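Phosphonate monoester hydrolase (Ruegeria pomeroyi, PDB 4UPK) is a hydrolase of the sulfatase family, which belongs to the alkaline phosphatase clan. Local coordinates at residues A[55-60]-A[254-259]; A[311-316]-A[350-355]; A[469-474]-A[507-512]. All blocks are in the same frame, centred on the assembly; numbering follows the deposited sequence.

Contact 1 of 3, residues A[55-60]-A[254-259]; sequences DHVELP and TMYDPA
The ring of Y256 reaches across to the backbone of H56, V57 and E58 and joins two loops of the sulfatase fold, one of the alkaline phosphatase clan. Segment 55-60 links helix 46-49 to helix 60-67. Segment 254-259 lies in the long loop after strand 234-239. No strand pairing is involved: the closest CA atoms, those of V57 and Y256, are 7.9 Å apart. Y256 carries nearly all of the contact from its side. Its CG stands anti to its own carbonyl carbon (chi1 -55°), which lays the ring across to the other loop. The carbonyl O of H56 sits over one face, 3.8 Å above the plane and displaced toward the rim. M255, from the same loop as the tyrosine, puts CG over the centre of the opposite face, so the ring is held between a backbone oxygen and a methylene. V57 meets the phenol end obliquely. Its CG2 lies 4.0 Å from CE2 of Y256 and 3.6 Å from OH of Y256. E58 adds its aliphatic part: CB and CG of E58 each lie 3.6 Å from OH of Y256, and its carboxylate plane is turned 40° from the ring. The hydroxyl is also hydrogen-bonded to OG1 of T318 on helix 303-333, and the O of E58 bonds that same OG1. One threonine thus ties both loops to the helix. The direct polar link between the loops is nearly straight: N of E58 donates to OH of Y256 at 2.9 Å, with an N-H...O angle of 172°.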
loop_
_atom_site.group_PDB
_atom_site.type_symbol
_atom_site.label_atom_id
_atom_site.label_comp_id
_atom_site.label_asym_id
_atom_site.label_seq_id
_atom_site.Cartn_x
_atom_site.Cartn_y
_atom_site.Cartn_z
ATOM N N ASP A 55 4.126 -45.871 26.109
ATOM C CA ASP A 55 3.996 -47.339 26.132
ATOM C C ASP A 55 2.593 -47.858 25.798
ATOM O O ASP A 55 2.402 -49.070 25.708
ATOM C CB ASP A 55 4.475 -47.909 27.473
ATOM C CG ASP A 55 5.976 -47.781 27.725
ATOM O OD1 ASP A 55 6.757 -47.737 26.723
ATOM O OD2 ASP A 55 6.379 -47.752 28.924
ATOM N N HIS A 56 1.619 -46.959 25.617
ATOM C CA HIS A 56 0.224 -47.311 25.325
ATOM C C HIS A 56 -0.204 -46.955 23.913
ATOM O O HIS A 56 -1.395 -47.032 23.597
ATOM C CB HIS A 56 -0.705 -46.689 26.383
ATOM C CG HIS A 56 -0.351 -47.121 27.773
ATOM N ND1 HIS A 56 0.488 -46.360 28.562
ATOM C CD2 HIS A 56 -0.625 -48.284 28.420
ATOM C CE1 HIS A 56 0.642 -47.039 29.687
ATOM N NE2 HIS A 56 -0.002 -48.206 29.646
ATOM N N VAL A 57 0.762 -46.576 23.054
ATOM C CA VAL A 57 0.498 -46.181 21.671
ATOM C C VAL A 57 1.703 -46.521 20.761
ATOM O O VAL A 57 2.862 -46.354 21.153
ATOM C CB VAL A 57 0.014 -44.690 21.557
ATOM C CG1 VAL A 57 1.070 -43.688 22.042
ATOM C CG2 VAL A 57 -0.467 -44.353 20.142
ATOM N N GLU A 58 1.412 -47.003 19.545
ATOM C CA GLU A 58 2.422 -47.348 18.559
ATOM C C GLU A 58 2.656 -46.180 17.649
ATOM O O GLU A 58 1.753 -45.791 16.920
ATOM C CB GLU A 58 2.019 -48.591 17.730
ATOM C CG GLU A 58 1.603 -49.817 18.537
ATOM C CD GLU A 58 2.591 -50.336 19.558
ATOM O OE1 GLU A 58 3.776 -50.509 19.204
ATOM O OE2 GLU A 58 2.172 -50.597 20.708
ATOM N N LEU A 59 3.874 -45.604 17.698
ATOM C CA LEU A 59 4.281 -44.485 16.832
ATOM C C LEU A 59 5.650 -44.834 16.186
ATOM O O LEU A 59 6.617 -44.076 16.355
ATOM C CB LEU A 59 4.327 -43.151 17.611
ATOM C CG LEU A 59 3.022 -42.675 18.282
ATOM C CD1 LEU A 59 3.268 -41.411 19.112
ATOM C CD2 LEU A 59 1.905 -42.410 17.246
ATOM N N PRO A 60 5.759 -45.960 15.435
ATOM C CA PRO A 60 7.067 -46.377 14.912
ATOM C C PRO A 60 7.787 -45.441 13.969
ATOM O O PRO A 60 9.014 -45.393 14.033
ATOM C CB PRO A 60 6.763 -47.724 14.247
ATOM C CG PRO A 60 5.330 -47.658 13.915
ATOM C CD PRO A 60 4.741 -46.980 15.101
ATOM N N THR A 254 -10.872 -49.442 17.610
ATOM C CA THR A 254 -10.795 -50.387 18.726
ATOM C C THR A 254 -9.418 -51.045 18.878
ATOM O O THR A 254 -9.282 -51.950 19.692
ATOM C CB THR A 254 -11.881 -51.448 18.604
ATOM O OG1 THR A 254 -11.818 -52.003 17.295
ATOM C CG2 THR A 254 -13.277 -50.915 18.919
ATOM N N MET A 255 -8.389 -50.575 18.148
ATOM C CA MET A 255 -7.038 -51.142 18.260
ATOM C C MET A 255 -6.476 -51.138 19.684
ATOM O O MET A 255 -5.790 -52.074 20.067
ATOM C CB MET A 255 -6.086 -50.568 17.203
ATOM C CG MET A 255 -5.267 -49.360 17.641
ATOM S SD MET A 255 -4.096 -48.782 16.397
ATOM C CE MET A 255 -3.240 -50.229 16.048
ATOM N N TYR A 256 -6.841 -50.114 20.479
ATOM C CA TYR A 256 -6.465 -49.973 21.887
ATOM C C TYR A 256 -7.695 -50.198 22.764
ATOM O O TYR A 256 -8.760 -49.629 22.524
ATOM C CB TYR A 256 -5.786 -48.603 22.175
ATOM C CG TYR A 256 -4.575 -48.334 21.297
ATOM C CD1 TYR A 256 -3.517 -49.244 21.231
ATOM C CD2 TYR A 256 -4.510 -47.200 20.494
ATOM C CE1 TYR A 256 -2.413 -49.011 20.412
ATOM C CE2 TYR A 256 -3.411 -46.958 19.676
ATOM C CZ TYR A 256 -2.370 -47.871 19.627
ATOM O OH TYR A 256 -1.288 -47.636 18.810
ATOM N N ASP A 257 -7.553 -51.083 23.745
ATOM C CA ASP A 257 -8.616 -51.430 24.675
ATOM C C ASP A 257 -8.707 -50.332 25.740
ATOM O O ASP A 257 -7.724 -50.127 26.449
ATOM C CB ASP A 257 -8.330 -52.808 25.309
ATOM C CG ASP A 257 -9.387 -53.379 26.239
ATOM O OD1 ASP A 257 -10.394 -52.685 26.506
ATOM O OD2 ASP A 257 -9.197 -54.506 26.712
ATOM N N PRO A 258 -9.876 -49.634 25.875
ATOM C CA PRO A 258 -10.008 -48.581 26.908
ATOM C C PRO A 258 -9.826 -49.090 28.349
ATOM O O PRO A 258 -9.406 -48.323 29.221
ATOM C CB PRO A 258 -11.430 -48.070 26.692
ATOM C CG PRO A 258 -11.762 -48.419 25.266
ATOM C CD PRO A 258 -11.124 -49.761 25.093
ATOM N N ALA A 259 -10.101 -50.389 28.575
ATOM C CA ALA A 259 -9.974 -51.069 29.869
ATOM C C ALA A 259 -8.526 -51.331 30.282
ATOM O O ALA A 259 -8.281 -51.602 31.463
ATOM C CB ALA A 259 -10.758 -52.373 29.852
#

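Contact 2 of 3, residues A[311-316]-A[350-355]; sequences AVYLGL and EMLGDR
Helix 303-333 packs through Y313 against L352 in a type I' beta turn, M351 to D354, and the CA atoms of Y313 and L352 are the nearest pair at 8.6 Å. The turn lies in the loop between strands 340-346 and 372-375 of the sulfatase fold. It is closed by the backbone bond from D354 N to M351 O. L352 and G353 both have the positive phi angles of this turn type. The CB atoms of Y313 and L352 are both directed to the other segment. CD1 of L352 rests over one face of the tyrosine ring, 3.7 Å from the centroid and 19° off the normal, a CH-pi contact. CD2 of L352 lies beside CD1 of Y313 at 3.8 Å. E350 touches the ring obliquely, its CG 4.0 Å from CE2 of Y313. The chain of E350 then bends at chi2 (43°) and turns its carboxylate back to its own loop. There OE2 accepts from N of L352 at 2.9 Å, on the anti side of the carboxylate, and also from N of G359. The phenol OH is hydrogen-bonded to O of Q43 and N of R45. The contact is therefore apolar across its middle, while OH of Y313 and OE2 of E350 are both met by backbone groups.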
loop_
_atom_site.group_PDB
_atom_site.type_symbol
_atom_site.label_atom_id
_atom_site.label_comp_id
_atom_site.label_asym_id
_atom_site.label_seq_id
_atom_site.Cartn_x
_atom_site.Cartn_y
_atom_site.Cartn_z
ATOM N N ALA A 311 -8.679 -43.976 23.963
ATOM C CA ALA A 311 -8.297 -45.062 23.051
ATOM C C ALA A 311 -8.482 -44.656 21.563
ATOM O O ALA A 311 -7.646 -45.024 20.734
ATOM C CB ALA A 311 -9.098 -46.324 23.355
ATOM N N VAL A 312 -9.570 -43.917 21.236
ATOM C CA VAL A 312 -9.868 -43.428 19.880
ATOM C C VAL A 312 -8.801 -42.423 19.437
ATOM O O VAL A 312 -8.286 -42.539 18.327
ATOM C CB VAL A 312 -11.329 -42.888 19.750
ATOM C CG1 VAL A 312 -11.541 -42.159 18.412
ATOM C CG2 VAL A 312 -12.347 -44.024 19.923
ATOM N N TYR A 313 -8.447 -41.472 20.329
ATOM C CA TYR A 313 -7.413 -40.449 20.145
ATOM C C TYR A 313 -6.052 -41.093 19.826
ATOM O O TYR A 313 -5.392 -40.673 18.868
ATOM C CB TYR A 313 -7.315 -39.580 21.416
ATOM C CG TYR A 313 -6.146 -38.615 21.442
ATOM C CD1 TYR A 313 -4.910 -38.997 21.964
ATOM C CD2 TYR A 313 -6.290 -37.305 21.008
ATOM C CE1 TYR A 313 -3.835 -38.107 22.012
ATOM C CE2 TYR A 313 -5.222 -36.404 21.056
ATOM C CZ TYR A 313 -3.998 -36.811 21.562
ATOM O OH TYR A 313 -2.938 -35.928 21.624
ATOM N N LEU A 314 -5.636 -42.101 20.629
ATOM C CA LEU A 314 -4.389 -42.829 20.425
ATOM C C LEU A 314 -4.383 -43.609 19.104
ATOM O O LEU A 314 -3.347 -43.676 18.453
ATOM C CB LEU A 314 -4.065 -43.757 21.618
ATOM C CG LEU A 314 -3.838 -43.113 22.991
ATOM C CD1 LEU A 314 -3.744 -44.177 24.068
ATOM C CD2 LEU A 314 -2.582 -42.230 22.999
ATOM N N GLY A 315 -5.541 -44.127 18.696
ATOM C CA GLY A 315 -5.710 -44.849 17.430
ATOM C C GLY A 315 -5.528 -43.958 16.211
ATOM O O GLY A 315 -4.894 -44.367 15.245
ATOM N N LEU A 316 -6.006 -42.690 16.287
ATOM C CA LEU A 316 -5.852 -41.644 15.256
ATOM C C LEU A 316 -4.395 -41.188 15.135
ATOM O O LEU A 316 -3.946 -40.918 14.015
ATOM C CB LEU A 316 -6.775 -40.441 15.522
ATOM C CG LEU A 316 -8.269 -40.657 15.279
ATOM C CD1 LEU A 316 -9.092 -39.506 15.911
ATOM C CD2 LEU A 316 -8.573 -40.805 13.804
ATOM N N GLU A 350 -3.335 -31.449 24.414
ATOM C CA GLU A 350 -4.695 -31.893 24.653
ATOM C C GLU A 350 -4.730 -32.415 26.077
ATOM O O GLU A 350 -3.903 -33.258 26.400
ATOM C CB GLU A 350 -4.991 -33.058 23.660
ATOM C CG GLU A 350 -6.319 -33.778 23.825
ATOM C CD GLU A 350 -7.523 -32.898 24.072
ATOM O OE1 GLU A 350 -7.803 -32.043 23.211
ATOM O OE2 GLU A 350 -8.115 -32.981 25.171
ATOM N N MET A 351 -5.667 -31.924 26.925
ATOM C CA MET A 351 -5.798 -32.407 28.323
ATOM C C MET A 351 -6.168 -33.880 28.401
ATOM O O MET A 351 -5.612 -34.603 29.226
ATOM C CB MET A 351 -6.744 -31.536 29.147
ATOM C CG MET A 351 -6.172 -30.159 29.415
ATOM S SD MET A 351 -4.529 -30.126 30.191
ATOM C CE MET A 351 -4.920 -30.785 31.864
ATOM N N LEU A 352 -7.070 -34.333 27.511
ATOM C CA LEU A 352 -7.495 -35.725 27.365
ATOM C C LEU A 352 -8.083 -36.343 28.660
ATOM O O LEU A 352 -7.868 -37.521 28.968
ATOM C CB LEU A 352 -6.330 -36.548 26.786
ATOM C CG LEU A 352 -6.689 -37.695 25.873
ATOM C CD1 LEU A 352 -7.188 -37.191 24.533
ATOM C CD2 LEU A 352 -5.503 -38.634 25.705
ATOM N N GLY A 353 -8.837 -35.528 29.399
ATOM C CA GLY A 353 -9.468 -35.974 30.635
ATOM C C GLY A 353 -8.659 -35.628 31.863
ATOM O O GLY A 353 -9.182 -35.692 32.978
ATOM N N ASP A 354 -7.360 -35.286 31.668
ATOM C CA ASP A 354 -6.469 -34.902 32.758
ATOM C C ASP A 354 -7.057 -33.691 33.449
ATOM O O ASP A 354 -7.494 -32.758 32.767
ATOM C CB ASP A 354 -5.040 -34.576 32.249
ATOM C CG ASP A 354 -4.157 -35.775 31.940
ATOM O OD1 ASP A 354 -4.650 -36.919 32.034
ATOM O OD2 ASP A 354 -2.974 -35.567 31.592
ATOM N N ARG A 355 -7.100 -33.721 34.805
ATOM C CA ARG A 355 -7.587 -32.631 35.672
ATOM C C ARG A 355 -9.062 -32.266 35.407
ATOM O O ARG A 355 -9.441 -31.094 35.501
ATOM C CB ARG A 355 -6.659 -31.384 35.579
ATOM C CG ARG A 355 -5.155 -31.685 35.603
ATOM C CD ARG A 355 -4.743 -32.516 36.822
ATOM N NE ARG A 355 -5.079 -31.824 38.073
ATOM C CZ ARG A 355 -4.297 -30.937 38.679
ATOM N NH1 ARG A 355 -3.101 -30.641 38.180
ATOM N NH2 ARG A 355 -4.695 -30.351 39.798
#

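Contact 3 of 3, residues A[469-474]-A[507-512]; sequences LVEFAA and RQMLRH
Strand 467-472 and helix 499-515 face each other with L469 and M509 as the nearest residues, their CA atoms 8.5 Å apart. This is alpha/beta packing: the helix lies against one side of a four-stranded antiparallel sheet in the C-terminal part of the chain. L469 and E471, two residues apart on the strand, both point to the helix, while V470 between them points away from it. No hydrogen bond joins the two segments. Within 507-512, M509 alone makes the contact with the strand segment. Its side chain runs out extended, with CG anti to the backbone N (chi1 -177°) and chi2 also near 180°. It bends only at chi3 (-85°), which brings CE against L469 and leaves SD beside E471. CE of M509 lies 3.9 Å from CD2 of L469, and CB of M509 is 4.2 Å from the same methyl. The thioether end thus packs against both strand residues, crossing each at a slant. M509 also touches A460 and L462 on the adjacent strand 458-463, and L469 reaches L502 and L505 on the helix. E471 offers M509 only its methylenes, CB and CG, and its acid group is engaged by other partners. OE2 of E471 bonds OG of S506 on the same helix and forms a salt bridge with R507 of the second subunit, a pairing repeated in reverse, so this buried packing layer is also part of a subunit interface. SD of M509 sits 3.6 Å from CB of E471, and CE of M509 lies 3.8 Å from the carbonyl O of L469.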
loop_
_atom_site.group_PDB
_atom_site.type_symbol
_atom_site.label_atom_id
_atom_site.label_comp_id
_atom_site.label_asym_id
_atom_site.label_seq_id
_atom_site.Cartn_x
_atom_site.Cartn_y
_atom_site.Cartn_z
ATOM N N LEU A 469 4.464 -20.506 37.302
ATOM C CA LEU A 469 3.698 -19.355 37.737
ATOM C C LEU A 469 2.638 -19.022 36.668
ATOM O O LEU A 469 2.943 -19.020 35.473
ATOM C CB LEU A 469 4.643 -18.144 37.968
ATOM C CG LEU A 469 3.971 -16.767 38.149
ATOM C CD1 LEU A 469 3.420 -16.578 39.558
ATOM C CD2 LEU A 469 4.906 -15.694 37.817
ATOM N N VAL A 470 1.396 -18.744 37.119
ATOM C CA VAL A 470 0.289 -18.314 36.275
ATOM C C VAL A 470 -0.147 -16.933 36.791
ATOM O O VAL A 470 -0.425 -16.780 37.976
ATOM C CB VAL A 470 -0.891 -19.320 36.214
ATOM C CG1 VAL A 470 -2.051 -18.772 35.379
ATOM C CG2 VAL A 470 -0.443 -20.696 35.687
ATOM N N GLU A 471 -0.183 -15.919 35.900
ATOM C CA GLU A 471 -0.632 -14.568 36.254
ATOM C C GLU A 471 -1.725 -14.117 35.309
ATOM O O GLU A 471 -1.606 -14.306 34.095
ATOM C CB GLU A 471 0.534 -13.571 36.235
ATOM C CG GLU A 471 1.559 -13.805 37.339
ATOM C CD GLU A 471 1.277 -13.165 38.683
ATOM O OE1 GLU A 471 0.141 -12.680 38.903
ATOM O OE2 GLU A 471 2.213 -13.137 39.515
ATOM N N PHE A 472 -2.779 -13.510 35.862
ATOM C CA PHE A 472 -3.941 -12.990 35.120
ATOM C C PHE A 472 -3.915 -11.455 35.003
ATOM O O PHE A 472 -3.545 -10.781 35.956
ATOM C CB PHE A 472 -5.245 -13.388 35.858
ATOM C CG PHE A 472 -5.485 -14.873 35.906
ATOM C CD1 PHE A 472 -4.969 -15.645 36.945
ATOM C CD2 PHE A 472 -6.190 -15.511 34.895
ATOM C CE1 PHE A 472 -5.158 -17.020 36.967
ATOM C CE2 PHE A 472 -6.395 -16.890 34.931
ATOM C CZ PHE A 472 -5.888 -17.631 35.970
ATOM N N ALA A 473 -4.381 -10.915 33.846
ATOM C CA ALA A 473 -4.552 -9.476 33.598
ATOM C C ALA A 473 -5.758 -9.022 34.437
ATOM O O ALA A 473 -5.746 -7.934 35.008
ATOM C CB ALA A 473 -4.819 -9.224 32.117
ATOM N N ALA A 474 -6.794 -9.891 34.527
ATOM C CA ALA A 474 -7.997 -9.688 35.329
ATOM C C ALA A 474 -7.672 -9.860 36.832
ATOM O O ALA A 474 -6.612 -10.387 37.194
ATOM C CB ALA A 474 -9.059 -10.685 34.912
ATOM N N ARG A 507 8.509 -11.128 38.974
ATOM C CA ARG A 507 9.435 -10.098 38.465
ATOM C C ARG A 507 10.117 -10.622 37.205
ATOM O O ARG A 507 10.266 -9.880 36.223
ATOM C CB ARG A 507 10.452 -9.643 39.527
ATOM C CG ARG A 507 11.446 -8.553 39.053
ATOM C CD ARG A 507 11.786 -7.498 40.104
ATOM N NE ARG A 507 11.597 -7.985 41.463
ATOM C CZ ARG A 507 10.749 -7.465 42.331
ATOM N NH1 ARG A 507 10.051 -6.384 42.019
ATOM N NH2 ARG A 507 10.594 -8.017 43.525
ATOM N N GLN A 508 10.465 -11.918 37.218
ATOM C CA GLN A 508 11.029 -12.624 36.068
ATOM C C GLN A 508 10.023 -12.605 34.894
ATOM O O GLN A 508 10.424 -12.389 33.754
ATOM C CB GLN A 508 11.398 -14.060 36.473
ATOM C CG GLN A 508 12.205 -14.815 35.436
ATOM C CD GLN A 508 13.035 -15.907 36.046
ATOM O OE1 GLN A 508 12.661 -16.528 37.054
ATOM N NE2 GLN A 508 14.179 -16.166 35.428
ATOM N N MET A 509 8.721 -12.781 35.187
ATOM C CA MET A 509 7.635 -12.703 34.194
ATOM C C MET A 509 7.455 -11.282 33.670
ATOM O O MET A 509 7.247 -11.103 32.465
ATOM C CB MET A 509 6.311 -13.247 34.760
ATOM C CG MET A 509 5.188 -13.243 33.736
ATOM S SD MET A 509 3.574 -13.772 34.343
ATOM C CE MET A 509 3.746 -15.566 34.143
ATOM N N LEU A 510 7.511 -10.272 34.584
ATOM C CA LEU A 510 7.417 -8.854 34.252
ATOM C C LEU A 510 8.558 -8.489 33.295
ATOM O O LEU A 510 8.310 -7.919 32.231
ATOM C CB LEU A 510 7.453 -7.963 35.531
ATOM C CG LEU A 510 7.463 -6.434 35.309
ATOM C CD1 LEU A 510 6.107 -5.929 34.795
ATOM C CD2 LEU A 510 7.784 -5.701 36.566
ATOM N N ARG A 511 9.790 -8.875 33.650
ATOM C CA ARG A 511 10.984 -8.625 32.830
ATOM C C ARG A 511 10.890 -9.266 31.441
ATOM O O ARG A 511 11.320 -8.635 30.480
ATOM C CB ARG A 511 12.260 -9.091 33.532
ATOM C CG ARG A 511 12.666 -8.211 34.691
ATOM C CD ARG A 511 14.133 -8.428 35.034
ATOM N NE ARG A 511 14.639 -7.441 35.989
ATOM C CZ ARG A 511 15.070 -7.739 37.209
ATOM N NH1 ARG A 511 15.113 -9.001 37.615
ATOM N NH2 ARG A 511 15.523 -6.786 38.010
ATOM N N HIS A 512 10.326 -10.496 31.334
ATOM C CA HIS A 512 10.162 -11.193 30.058
ATOM C C HIS A 512 9.293 -10.371 29.086
ATOM O O HIS A 512 9.653 -10.249 27.917
ATOM C CB HIS A 512 9.592 -12.620 30.249
ATOM C CG HIS A 512 9.407 -13.347 28.941
ATOM N ND1 HIS A 512 10.453 -14.000 28.330
ATOM C CD2 HIS A 512 8.327 -13.418 28.134
ATOM C CE1 HIS A 512 9.974 -14.476 27.188
ATOM N NE2 HIS A 512 8.699 -14.156 27.030
#

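How the contacts relate
Contacts 1 and 2 are neighbours, with centres 11 Å apart, and they meet on helix 303-333. CG2 of V57 packs 3.4 Å from O of L314, and O of Y256 lies 3.4 Å from CB of A311. The two loops of contact 1 and the turn of contact 2 are thus gathered round one helix of the sulfatase fold. Contact 3 stands apart. Its centre is about 30 Å from that of contact 2 and about 39 Å from that of contact 1, and it touches neither. It is also the one of the three whose segments meet another subunit. Along the chain the three follow one another, each closing before the next opens.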